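Local coordinates for endoglycosidase (PDB 6Q64), which probably hydrolyses O-glycosidic bonds, as an endoglycosidase of glycoside hydrolase family 18 associated with the breakdown of complex N-glycans, at residues M93-D96 with S97-F100; N171-C174 with D175-K179; D238-S241 with T242-K246. The protein carries 1 engineered substitution. One frame throughout, in Å; residues are numbered along the deposited sequence.

Interaction 1 (M93-D96 with S97-F100); sequences MLPD and SVDF
Pro95 and Val98 are joined by a type I beta turn in the loop that leads into strand 100-102 of the family 18 TIM barrel, a local contact between residues three apart in one continuous run of chain. The turn rests on one backbone hydrogen bond, from Val98 N to Pro95 O at 3.1 Å. Its N-H points almost straight at the oxygen, with an angle of 164°, yet the nitrogen stands well above the carbonyl plane, 53° out of it, so the bond does not follow a lone pair. Asp96 and Ser97 fill the two corners, both with the helical-type backbone angles that a type I turn requires.

Apolar contact is slight, at the outer limit of van der Waals reach. Leu94 approaches CG1 of Val98 with CD1 at 4.3 Å, while Pro95 CB lies 4.5 Å from Val98 CG2. Val98 can serve both neighbours because its two methyl groups diverge: CG1 is anti to the backbone N (chi1 159°), and CG2 lies beside that nitrogen. Tyr345 touches Leu94 and Pro95 from outside, and Leu348 of helix 346-358 touches Val98, which places this apolar side of the turn against the last helix of the chain.

The Asp96 carboxylate finds its partners outside the turn: OD2 is hydrogen-bonded to Tyr58 OH and OD1 forms a salt bridge with Lys125. Just beyond the turn, Asp99 is tied by a salt bridge to Arg66, whose guanidinium also donates to Asp96 O. At the second corner, the Ser97 hydroxyl oxygen OG comes up to the CB corner of Pro95, 3.8 Å away.

Interaction 2 (N171-C174 with D175-K179); sequences NAIC and DSIEK
Ile177 swings CG1 beside its backbone nitrogen (chi1 -82°) and runs on extended to CD1 (chi2 161°), which carries that methyl back along the helix to the CG2 branch of Ile173. CD1 of Ile177 consequently meets CG2 of Ile173 at 4.0 Å, and the two branched chains cross obliquely, one turn apart on helix 162-179.

Glu178 also folds back over the preceding turn. Its CG lies beside the backbone N and 3.1 Å from Cys174 O; the extended remainder brings OE1 within 3.9 Å of Cys174 CB.

Beneath these side chains run four successive i to i+4 backbone bonds, the alpha-helical pattern. Asp175 N to Asn171 O is 2.8 Å long and nearly straight at 170°. Ile177 N reaches Ile173 O at 3.0 Å within the carbonyl plane, whereas Glu178 N meets Cys174 O at 2.8 Å almost in line with the C=O bond.

The polar ends of Asn171, Asp175 and Glu178 share a partner on helix 211-224: Arg223 forms salt bridges with both carboxylates through NH1 and NE and hydrogen-bonds to Asn171 OD1 through NH2. This spreads the guanidinium over three residues of one helix flank and probably offsets the two negative charges. Leu220 of the same helix touches Cys174. Facing the barrel, Ile173 and Ile177 both touch Phe185 of strand 184-189, and Ile173 also meets Trp133 of strand 128-135, so helix 162-179 is joined to two strands and the next helix.

Interaction 3 (D238-S241 with T242-K246); sequences DLLS and TETSK
Ser241 caps the short, weakly bonded helix 242-245 from its N-cap position. Capping comes first among the interactions: Ser241 OG accepts from Thr244 N at 3.1 Å with an N-H angle of 153°. With OG between the backbone N and the carbonyl carbon (chi1 72°), the hydroxyl faces the first turn. The same Ser241 OG lies 2.5 Å from Thr244 OG1. A valine in place of Ser241 would probably leave Thr244 N without its capping acceptor and make the start of this already weak helix less well defined.

Among backbone bonds, Ser245 N donates to Ser241 O at 2.8 Å, nearly in line with the carbonyl, and closes the first helical turn. Inside the helix, Ser245 OG returns to Thr242 O at 2.7 Å, a side-chain bond tying residues three apart; its donor is tilted from the carbonyl plane.

The charged interaction lies on the exposed side, where Lys246 NZ pairs with Glu243 OE2 at 2.8 Å. The ammonium meets the carboxylate on its syn side, 24° out of plane.

Apolar contact is supplied by Leu240, just ahead of the cap. Its CD2 touches Thr244 CG2 at 4.0 Å, the two side chains crossing at about a right angle, and its CB lies 4.1 Å from Ser245 CB.

Thr244 OG1 is also within hydrogen-bonding range of both Gln214 OE1, on helix 211-224, and Ile205 O. Ile217 of that helix touches both Leu240 and Thr244, while Leu240 also meets Tyr251, setting the capped turn between helix 211-224 and strand 251-254, the strand that comes after the capped turn.

In the fold
The three contacts follow one another along a single family 18 barrel domain, each local to its own run of chain, with outward side chains meeting barrel strands or helices. The centres of interaction 1 and interaction 2 are about 25 Å apart. Interaction 3 has its centre about 23 Å from that of interaction 2 and lies across the chain's centre from interaction 1. Helix 211-224 links the latter two, supplying Arg223 to 171-179 and Gln214 to 242-246. Strand 184-189, touched by Ile173 and Ile177, lies within the DxxDxDxE signature; its closing position, here an engineered glutamine, is probably that of the catalytic acid, as in family 18 relatives. None of the three contacts includes it.

Interaction 1 (M93-D96 with S97-F100)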
loop_
_atom_site.group_PDB
_atom_site.type_symbol
_atom_site.label_atom_id
_atom_site.label_comp_id
_atom_site.label_asym_id
_atom_site.label_seq_id
_atom_site.Cartn_x
_atom_site.Cartn_y
_atom_site.Cartn_z
HETATM N N MSE A 93 4.363 11.987 -11.087
HETATM C CA MSE A 93 3.379 13.054 -11.262
HETATM C C MSE A 93 2.227 12.926 -10.271
HETATM O O MSE A 93 1.257 13.677 -10.331
HETATM C CB MSE A 93 2.804 13.055 -12.692
HETATM C CG MSE A 93 3.782 13.460 -13.807
HETATM SE SE MSE A 93 4.875 15.035 -13.383
HETATM C CE MSE A 93 6.729 14.635 -12.932
ATOM N N LEU A 94 2.315 11.955 -9.362
ATOM C CA LEU A 94 1.295 11.795 -8.343
ATOM C C LEU A 94 1.349 13.006 -7.434
ATOM O O LEU A 94 2.391 13.619 -7.285
ATOM C CB LEU A 94 1.601 10.541 -7.535
ATOM C CG LEU A 94 1.283 9.216 -8.206
ATOM C CD1 LEU A 94 1.909 8.064 -7.420
ATOM C CD2 LEU A 94 -0.220 9.070 -8.320
ATOM N N PRO A 95 0.266 13.316 -6.712
ATOM C CA PRO A 95 0.321 14.328 -5.661
ATOM C C PRO A 95 1.532 14.116 -4.745
ATOM O O PRO A 95 1.864 12.990 -4.425
ATOM C CB PRO A 95 -0.978 14.101 -4.907
ATOM C CG PRO A 95 -1.921 13.512 -5.963
ATOM C CD PRO A 95 -1.039 12.651 -6.830
ATOM N N ASP A 96 2.205 15.205 -4.407
ATOM C CA ASP A 96 3.473 15.201 -3.637
ATOM C C ASP A 96 3.231 14.632 -2.232
ATOM O O ASP A 96 4.192 14.273 -1.597
ATOM C CB ASP A 96 4.073 16.611 -3.577
ATOM C CG ASP A 96 4.550 17.101 -4.930
ATOM O OD1 ASP A 96 4.641 16.236 -5.849
ATOM O OD2 ASP A 96 4.870 18.331 -5.050
ATOM N N SER A 97 1.988 14.564 -1.780
ATOM C CA SER A 97 1.575 14.100 -0.433
ATOM C C SER A 97 1.414 12.569 -0.400
ATOM O O SER A 97 1.183 12.026 0.681
ATOM C CB SER A 97 0.253 14.752 -0.072
ATOM O OG SER A 97 -0.719 14.525 -1.111
ATOM N N VAL A 98 1.449 11.883 -1.538
ATOM C CA VAL A 98 1.449 10.395 -1.562
ATOM C C VAL A 98 2.798 9.882 -1.057
ATOM O O VAL A 98 3.796 10.229 -1.661
ATOM C CB VAL A 98 1.165 9.889 -2.977
ATOM C CG1 VAL A 98 1.644 8.476 -3.152
ATOM C CG2 VAL A 98 -0.314 9.991 -3.312
ATOM N N ASP A 99 2.803 9.015 -0.036
ATOM C CA ASP A 99 4.036 8.484 0.615
ATOM C C ASP A 99 4.507 7.212 -0.063
ATOM O O ASP A 99 5.734 7.081 -0.259
ATOM C CB ASP A 99 3.797 8.181 2.080
ATOM C CG ASP A 99 3.603 9.481 2.814
ATOM O OD1 ASP A 99 4.596 10.191 2.975
ATOM O OD2 ASP A 99 2.462 9.794 3.133
ATOM N N PHE A 100 3.579 6.324 -0.408
ATOM C CA PHE A 100 3.921 5.064 -1.113
ATOM C C PHE A 100 2.696 4.511 -1.842
ATOM O O PHE A 100 1.578 4.960 -1.627
ATOM C CB PHE A 100 4.505 4.032 -0.136
ATOM C CG PHE A 100 3.508 3.330 0.755
ATOM C CD1 PHE A 100 2.969 3.968 1.859
ATOM C CD2 PHE A 100 3.116 2.027 0.494
ATOM C CE1 PHE A 100 2.061 3.314 2.683
ATOM C CE2 PHE A 100 2.198 1.379 1.311
ATOM C CZ PHE A 100 1.680 2.016 2.412
#

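Interaction 2 (N171-C174 with D175-K179)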
loop_
_atom_site.group_PDB
_atom_site.type_symbol
_atom_site.label_atom_id
_atom_site.label_comp_id
_atom_site.label_asym_id
_atom_site.label_seq_id
_atom_site.Cartn_x
_atom_site.Cartn_y
_atom_site.Cartn_z
ATOM N N ASN A 171 11.781 -16.003 -1.327
ATOM C CA ASN A 171 13.120 -15.486 -1.693
ATOM C C ASN A 171 13.055 -14.981 -3.139
ATOM O O ASN A 171 13.878 -14.099 -3.493
ATOM C CB ASN A 171 14.228 -16.519 -1.469
ATOM C CG ASN A 171 14.835 -16.427 -0.085
ATOM O OD1 ASN A 171 15.105 -15.336 0.423
ATOM N ND2 ASN A 171 15.020 -17.572 0.545
ATOM N N ALA A 172 12.131 -15.555 -3.929
ATOM C CA ALA A 172 11.929 -15.275 -5.373
ATOM C C ALA A 172 11.181 -13.958 -5.491
ATOM O O ALA A 172 11.505 -13.153 -6.370
ATOM C CB ALA A 172 11.155 -16.377 -6.047
ATOM N N ILE A 173 10.216 -13.750 -4.611
ATOM C CA ILE A 173 9.527 -12.441 -4.531
ATOM C C ILE A 173 10.610 -11.380 -4.313
ATOM O O ILE A 173 10.692 -10.480 -5.151
ATOM C CB ILE A 173 8.450 -12.482 -3.444
ATOM C CG1 ILE A 173 7.417 -13.569 -3.768
ATOM C CG2 ILE A 173 7.841 -11.102 -3.270
ATOM C CD1 ILE A 173 6.070 -13.395 -3.092
ATOM N N CYS A 174 11.462 -11.537 -3.297
ATOM C CA CYS A 174 12.549 -10.576 -2.966
ATOM C C CYS A 174 13.467 -10.429 -4.166
ATOM O O CYS A 174 13.715 -9.304 -4.581
ATOM C CB CYS A 174 13.394 -11.000 -1.776
ATOM S SG CYS A 174 12.481 -10.937 -0.213
ATOM N N ASP A 175 13.960 -11.533 -4.703
ATOM C CA ASP A 175 14.699 -11.501 -5.985
ATOM C C ASP A 175 14.067 -10.418 -6.841
ATOM O O ASP A 175 14.748 -9.422 -7.136
ATOM C CB ASP A 175 14.575 -12.805 -6.774
ATOM C CG ASP A 175 15.509 -13.883 -6.276
ATOM O OD1 ASP A 175 16.344 -13.572 -5.374
ATOM O OD2 ASP A 175 15.396 -15.014 -6.795
ATOM N N SER A 176 12.792 -10.630 -7.172
ATOM C CA SER A 176 12.097 -9.975 -8.306
ATOM C C SER A 176 11.865 -8.498 -7.947
ATOM O O SER A 176 11.888 -7.670 -8.855
ATOM C CB SER A 176 10.858 -10.757 -8.699
ATOM O OG SER A 176 9.714 -9.931 -8.757
ATOM N N ILE A 177 11.781 -8.186 -6.656
ATOM C CA ILE A 177 11.731 -6.798 -6.110
ATOM C C ILE A 177 13.109 -6.150 -6.265
ATOM O O ILE A 177 13.139 -4.962 -6.627
ATOM C CB ILE A 177 11.267 -6.800 -4.634
ATOM C CG1 ILE A 177 9.743 -6.885 -4.545
ATOM C CG2 ILE A 177 11.806 -5.609 -3.848
ATOM C CD1 ILE A 177 9.245 -7.340 -3.209
ATOM N N GLU A 178 14.191 -6.865 -5.931
ATOM C CA GLU A 178 15.571 -6.299 -5.893
ATOM C C GLU A 178 16.004 -6.015 -7.337
ATOM O O GLU A 178 16.773 -5.053 -7.557
ATOM C CB GLU A 178 16.539 -7.246 -5.169
ATOM C CG GLU A 178 16.153 -7.525 -3.715
ATOM C CD GLU A 178 17.182 -8.276 -2.872
ATOM O OE1 GLU A 178 16.795 -9.011 -1.920
ATOM O OE2 GLU A 178 18.376 -8.101 -3.148
ATOM N N LYS A 179 15.480 -6.812 -8.274
ATOM C CA LYS A 179 15.802 -6.790 -9.727
ATOM C C LYS A 179 15.328 -5.478 -10.362
ATOM O O LYS A 179 15.970 -5.023 -11.287
ATOM C CB LYS A 179 15.130 -7.969 -10.440
ATOM C CG LYS A 179 14.923 -7.767 -11.932
ATOM C CD LYS A 179 14.413 -8.975 -12.670
ATOM C CE LYS A 179 14.733 -8.902 -14.148
ATOM N NZ LYS A 179 14.784 -10.255 -14.733
#

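Interaction 3 (D238-S241 with T242-K246)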
loop_
_atom_site.group_PDB
_atom_site.type_symbol
_atom_site.label_atom_id
_atom_site.label_comp_id
_atom_site.label_asym_id
_atom_site.label_seq_id
_atom_site.Cartn_x
_atom_site.Cartn_y
_atom_site.Cartn_z
ATOM N N ASP A 238 -5.545 -8.369 10.258
ATOM C CA ASP A 238 -6.030 -8.657 11.643
ATOM C C ASP A 238 -5.643 -10.097 12.072
ATOM O O ASP A 238 -5.555 -10.339 13.264
ATOM C CB ASP A 238 -7.533 -8.362 11.774
ATOM C CG ASP A 238 -8.364 -8.993 10.671
ATOM O OD1 ASP A 238 -8.208 -8.566 9.507
ATOM O OD2 ASP A 238 -9.102 -9.951 10.958
ATOM N N LEU A 239 -5.353 -11.001 11.137
ATOM C CA LEU A 239 -4.905 -12.389 11.403
ATOM C C LEU A 239 -3.425 -12.416 11.787
ATOM O O LEU A 239 -2.912 -13.499 12.105
ATOM C CB LEU A 239 -5.128 -13.214 10.136
ATOM C CG LEU A 239 -6.594 -13.343 9.747
ATOM C CD1 LEU A 239 -6.761 -14.036 8.401
ATOM C CD2 LEU A 239 -7.328 -14.094 10.830
ATOM N N LEU A 240 -2.725 -11.299 11.719
ATOM C CA LEU A 240 -1.333 -11.287 12.215
ATOM C C LEU A 240 -1.341 -11.515 13.746
ATOM O O LEU A 240 -2.129 -10.875 14.457
ATOM C CB LEU A 240 -0.638 -9.978 11.805
ATOM C CG LEU A 240 -0.248 -9.857 10.327
ATOM C CD1 LEU A 240 0.115 -8.424 9.968
ATOM C CD2 LEU A 240 0.914 -10.764 9.954
ATOM N N SER A 241 -0.486 -12.413 14.247
ATOM C CA SER A 241 -0.147 -12.480 15.689
ATOM C C SER A 241 0.526 -11.172 16.103
ATOM O O SER A 241 1.095 -10.524 15.256
ATOM C CB SER A 241 0.732 -13.639 15.993
ATOM O OG SER A 241 2.046 -13.430 15.494
ATOM N N THR A 242 0.451 -10.818 17.379
ATOM C CA THR A 242 1.095 -9.626 17.974
ATOM C C THR A 242 2.547 -9.593 17.477
ATOM O O THR A 242 2.984 -8.559 16.949
ATOM C CB THR A 242 0.957 -9.640 19.509
ATOM O OG1 THR A 242 -0.388 -9.796 19.960
ATOM C CG2 THR A 242 1.402 -8.359 20.163
ATOM N N GLU A 243 3.275 -10.690 17.641
ATOM C CA GLU A 243 4.736 -10.715 17.389
ATOM C C GLU A 243 4.978 -10.564 15.898
ATOM O O GLU A 243 5.902 -9.829 15.530
ATOM C CB GLU A 243 5.390 -12.008 17.881
ATOM C CG GLU A 243 5.731 -11.980 19.352
ATOM C CD GLU A 243 6.406 -10.694 19.788
ATOM O OE1 GLU A 243 7.508 -10.408 19.221
ATOM O OE2 GLU A 243 5.807 -9.968 20.654
ATOM N N THR A 244 4.215 -11.297 15.094
ATOM C CA THR A 244 4.379 -11.346 13.619
ATOM C C THR A 244 4.024 -9.949 13.068
ATOM O O THR A 244 4.726 -9.441 12.180
ATOM C CB THR A 244 3.583 -12.522 13.030
ATOM O OG1 THR A 244 3.837 -13.752 13.716
ATOM C CG2 THR A 244 3.916 -12.758 11.581
ATOM N N SER A 245 3.026 -9.293 13.647
ATOM C CA SER A 245 2.643 -7.912 13.291
ATOM C C SER A 245 3.867 -6.973 13.351
ATOM O O SER A 245 3.900 -5.989 12.608
ATOM C CB SER A 245 1.486 -7.430 14.144
ATOM O OG SER A 245 1.946 -6.711 15.277
ATOM N N LYS A 246 4.848 -7.218 14.210
ATOM C CA LYS A 246 6.028 -6.318 14.288
ATOM C C LYS A 246 6.845 -6.423 12.998
ATOM O O LYS A 246 7.650 -5.542 12.749
ATOM C CB LYS A 246 6.882 -6.633 15.515
ATOM C CG LYS A 246 6.183 -6.324 16.830
ATOM C CD LYS A 246 6.982 -6.675 18.072
ATOM C CE LYS A 246 6.312 -6.202 19.346
ATOM N NZ LYS A 246 6.425 -7.224 20.403
#